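Local coordinates for protein 3-carboxy-cis,cis-muconate cycloisomerase (Pseudomonas putida, PDB 1RE5) that is a cycloisomerase of the fumarase/aspartase superfamily, a largely helical protein assembled here as a tetramer, at residues D30-L35 with P80-L85; V50-A55 with T91-A96. All blocks are in the same frame, centred on the assembly; numbering follows the deposited sequence.

Contact 1 of 2, residues D30-L35 with P80-L85; sequences DFEAAL and PLVKAL
E32 on helix 21-40 and V82 on helix 78-92 mark the closest approach of the two backbones, their CA atoms 8.5 Å apart, a spacing at which the helices meet through side chains. E32 does most of the bridging. Its first torsion sets CG anti to the carbonyl carbon, beside the backbone N (chi1 -65°), and a bend at chi2 (-57°) then turns the chain, so that its stem and its head group meet different residues. The stem, CB and CG, lies against one methyl of L85; the CB to L85 CD2 distance is 4.0 Å, and L85 crosses the glutamate at a slant. The head reaches V82, with E32 OE1 3.8 Å from V82 CG2 and the two side chains roughly perpendicular. That is van der Waals contact between a carboxylate oxygen and a methyl, with nothing directional in it. The same oxygen sits in the plane of the F31 ring, at its edge, 3.7 Å from F31 CD2, where the weakly positive ring hydrogens would suit a carboxylate.

H101 touches both E32 and V82, while L85 also rests on Y62 and V100. F31 and E32 both pack on A109 of helix 106-142. This is side-chain packing between helices in the helical N-terminal region of the superfamily fold, well away from the centre of the chain.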
# COMPACT_ATOMS: atom_id res chain seq x y z
N ASP D 30 -24.50 -19.10 14.57
CA ASP D 30 -25.78 -18.43 14.29
C ASP D 30 -26.28 -18.86 12.92
O ASP D 30 -27.48 -19.06 12.69
CB ASP D 30 -25.61 -16.91 14.32
CG ASP D 30 -25.66 -16.34 15.72
OD1 ASP D 30 -25.38 -17.08 16.70
OD2 ASP D 30 -25.97 -15.14 15.85
N PHE D 31 -25.33 -19.00 11.99
CA PHE D 31 -25.65 -19.42 10.64
C PHE D 31 -26.19 -20.85 10.66
O PHE D 31 -27.24 -21.12 10.08
CB PHE D 31 -24.41 -19.36 9.76
CG PHE D 31 -24.60 -20.00 8.41
CD1 PHE D 31 -25.33 -19.35 7.41
CD2 PHE D 31 -24.09 -21.28 8.16
CE1 PHE D 31 -25.54 -19.96 6.18
CE2 PHE D 31 -24.30 -21.90 6.93
CZ PHE D 31 -25.03 -21.23 5.94
N GLU D 32 -25.46 -21.74 11.33
CA GLU D 32 -25.86 -23.15 11.43
C GLU D 32 -27.26 -23.34 12.00
O GLU D 32 -28.09 -24.07 11.43
CB GLU D 32 -24.84 -23.92 12.28
CG GLU D 32 -23.45 -23.98 11.64
CD GLU D 32 -23.46 -24.61 10.24
OE1 GLU D 32 -22.51 -24.39 9.47
OE2 GLU D 32 -24.43 -25.33 9.90
N ALA D 33 -27.53 -22.69 13.13
CA ALA D 33 -28.84 -22.77 13.76
C ALA D 33 -29.88 -22.27 12.76
O ALA D 33 -30.85 -22.96 12.48
CB ALA D 33 -28.87 -21.93 15.01
N ALA D 34 -29.66 -21.08 12.23
CA ALA D 34 -30.60 -20.52 11.26
C ALA D 34 -30.83 -21.47 10.07
O ALA D 34 -31.94 -21.54 9.53
CB ALA D 34 -30.09 -19.17 10.77
N LEU D 35 -29.78 -22.19 9.66
CA LEU D 35 -29.85 -23.12 8.52
C LEU D 35 -30.85 -24.23 8.81
O LEU D 35 -31.77 -24.48 8.02
CB LEU D 35 -28.48 -23.76 8.26
CG LEU D 35 -28.01 -24.01 6.81
CD1 LEU D 35 -27.16 -25.26 6.78
CD2 LEU D 35 -29.17 -24.19 5.85
N PRO D 80 -13.70 -27.46 10.88
CA PRO D 80 -13.41 -27.96 12.23
C PRO D 80 -14.52 -27.60 13.20
O PRO D 80 -14.79 -28.33 14.15
CB PRO D 80 -12.10 -27.28 12.58
CG PRO D 80 -11.46 -27.08 11.26
CD PRO D 80 -12.62 -26.58 10.43
N LEU D 81 -15.17 -26.47 12.96
CA LEU D 81 -16.25 -26.05 13.84
C LEU D 81 -17.45 -26.97 13.66
O LEU D 81 -18.02 -27.45 14.64
CB LEU D 81 -16.68 -24.62 13.53
CG LEU D 81 -17.87 -24.17 14.38
CD1 LEU D 81 -17.44 -24.14 15.84
CD2 LEU D 81 -18.37 -22.81 13.94
N VAL D 82 -17.83 -27.19 12.40
CA VAL D 82 -18.96 -28.05 12.08
C VAL D 82 -18.75 -29.44 12.67
O VAL D 82 -19.68 -30.01 13.24
CB VAL D 82 -19.17 -28.14 10.55
CG1 VAL D 82 -20.22 -29.19 10.23
CG2 VAL D 82 -19.63 -26.79 10.00
N LYS D 83 -17.54 -29.97 12.54
CA LYS D 83 -17.25 -31.28 13.10
C LYS D 83 -17.45 -31.26 14.62
O LYS D 83 -18.08 -32.14 15.19
CB LYS D 83 -15.81 -31.69 12.77
CG LYS D 83 -15.44 -33.08 13.25
CD LYS D 83 -14.00 -33.42 12.86
CE LYS D 83 -13.63 -34.87 13.20
NZ LYS D 83 -14.48 -35.84 12.45
N ALA D 84 -16.91 -30.24 15.27
CA ALA D 84 -17.04 -30.12 16.72
C ALA D 84 -18.50 -29.94 17.11
O ALA D 84 -18.94 -30.44 18.15
CB ALA D 84 -16.21 -28.93 17.22
N LEU D 85 -19.25 -29.23 16.28
CA LEU D 85 -20.67 -29.01 16.56
C LEU D 85 -21.37 -30.37 16.51
O LEU D 85 -22.17 -30.70 17.39
CB LEU D 85 -21.27 -28.06 15.52
CG LEU D 85 -22.80 -27.87 15.53
CD1 LEU D 85 -23.27 -27.40 16.89
CD2 LEU D 85 -23.18 -26.86 14.46

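Contact 2 of 2, residues V50-A55 with T91-A96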
# COMPACT_ATOMS: atom_id res chain seq x y z
N VAL D 50 -33.88 -29.49 14.93
CA VAL D 50 -33.73 -28.05 14.98
C VAL D 50 -33.43 -27.61 16.40
O VAL D 50 -32.54 -26.79 16.64
CB VAL D 50 -35.00 -27.34 14.50
CG1 VAL D 50 -34.81 -25.83 14.56
CG2 VAL D 50 -35.34 -27.79 13.09
N ALA D 51 -34.18 -28.16 17.35
CA ALA D 51 -34.01 -27.83 18.75
C ALA D 51 -32.65 -28.31 19.27
O ALA D 51 -31.99 -27.62 20.04
CB ALA D 51 -35.13 -28.45 19.57
N ALA D 52 -32.23 -29.51 18.85
CA ALA D 52 -30.95 -30.07 19.28
C ALA D 52 -29.79 -29.19 18.83
O ALA D 52 -28.89 -28.87 19.61
CB ALA D 52 -30.79 -31.48 18.71
N ILE D 53 -29.82 -28.82 17.55
CA ILE D 53 -28.80 -27.98 16.95
C ILE D 53 -28.69 -26.61 17.65
O ILE D 53 -27.61 -26.23 18.09
CB ILE D 53 -29.09 -27.78 15.45
CG1 ILE D 53 -28.91 -29.12 14.73
CG2 ILE D 53 -28.19 -26.71 14.87
CD1 ILE D 53 -29.35 -29.11 13.29
N GLU D 54 -29.80 -25.89 17.75
CA GLU D 54 -29.79 -24.57 18.40
C GLU D 54 -29.18 -24.61 19.79
O GLU D 54 -28.53 -23.66 20.22
CB GLU D 54 -31.21 -24.01 18.50
CG GLU D 54 -31.87 -23.79 17.17
CD GLU D 54 -33.24 -23.14 17.30
OE1 GLU D 54 -34.08 -23.67 18.05
OE2 GLU D 54 -33.46 -22.09 16.65
N ALA D 55 -29.39 -25.72 20.50
CA ALA D 55 -28.86 -25.88 21.85
C ALA D 55 -27.34 -25.94 21.84
O ALA D 55 -26.69 -25.59 22.83
CB ALA D 55 -29.42 -27.15 22.47
N THR D 91 -23.90 -36.17 21.58
CA THR D 91 -24.04 -36.48 23.00
C THR D 91 -25.51 -36.59 23.43
O THR D 91 -25.88 -37.49 24.18
CB THR D 91 -23.38 -35.39 23.87
OG1 THR D 91 -21.96 -35.43 23.67
CG2 THR D 91 -23.69 -35.61 25.34
N GLY D 92 -26.33 -35.66 22.95
CA GLY D 92 -27.74 -35.66 23.31
C GLY D 92 -28.65 -36.36 22.30
O GLY D 92 -29.19 -37.43 22.59
N VAL D 93 -28.82 -35.76 21.13
CA VAL D 93 -29.67 -36.31 20.09
C VAL D 93 -28.81 -36.81 18.92
O VAL D 93 -28.71 -36.15 17.88
CB VAL D 93 -30.66 -35.24 19.59
CG1 VAL D 93 -31.60 -35.82 18.55
CG2 VAL D 93 -31.44 -34.68 20.77
N PRO D 94 -28.20 -38.00 19.07
CA PRO D 94 -27.33 -38.65 18.08
C PRO D 94 -27.83 -38.64 16.63
O PRO D 94 -27.04 -38.48 15.70
CB PRO D 94 -27.20 -40.07 18.62
CG PRO D 94 -27.24 -39.86 20.09
CD PRO D 94 -28.38 -38.88 20.24
N GLU D 95 -29.14 -38.81 16.44
CA GLU D 95 -29.70 -38.84 15.09
C GLU D 95 -29.99 -37.47 14.51
O GLU D 95 -30.58 -37.35 13.43
CB GLU D 95 -30.97 -39.71 15.05
CG GLU D 95 -32.15 -39.20 15.87
CD GLU D 95 -31.90 -39.24 17.37
OE1 GLU D 95 -31.14 -40.12 17.84
OE2 GLU D 95 -32.49 -38.40 18.09
N ALA D 96 -29.58 -36.42 15.23
CA ALA D 96 -29.77 -35.06 14.76
C ALA D 96 -28.50 -34.63 14.03
O ALA D 96 -28.52 -33.78 13.15
CB ALA D 96 -30.05 -34.13 15.94
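V93 has CG1 anti to its own nitrogen (chi1 -177°), which places CG2 anti to the carbonyl carbon; it is this second branch, together with CB, that lies against A52. V93 CB and A52 CB are 3.9 Å apart. A52, on helix 47-56, has a single methyl to offer, and it is shared: A96 comes in beside the valine, its CB also 3.9 Å from A52 CB. The CB atoms of V93 and A96 are themselves about as close, so the three carbons form a nearly equilateral triangle.

A type I turn with P94 and E95 at its corners holds V93 and A96 side by side. It is closed by the backbone bond from A96 N to V93 O, 2.8 Å long, and it folds the chain back just after helix 78-92 ends. The backbones come close here, with the CA atoms of A52 and V93 6.4 Å apart, which suits the small side chain on the helix.

I53 borders the contact on the inner side, its CD1 4.7 Å from A96 O, and also packs on I89 and A36; A96 rests on I89 as well. E54 points elsewhere and forms a salt bridge with R37 of helix 21-40.

Only aliphatic carbons meet between 50-55 and 91-96. The attraction is therefore dispersion and the burial of methyl surface, set by shape and not by the direction of any bond, while the polar link that fixes the turn lies within 91-96 itself.

Helix 78-92 serves both contacts, meeting helix 21-40 through V82 and L85 in contact 1 and, through the turn that follows it, helix 47-56 in contact 2. Their centres are 12 Å apart, and the sites touch: A33 CB lies 4.1 Å from E54 CG, and A33 also packs on I53. Contact 1 is buried, with a glutamate brought against aliphatic neighbours across a wider backbone gap. Contact 2 lies farther from the chain centre and is partly buried; its backbones come closer and its chemistry is wholly aliphatic. Together they tie helix 78-92 and the turn after it to helices 21-40 and 47-56 at this end of the chain.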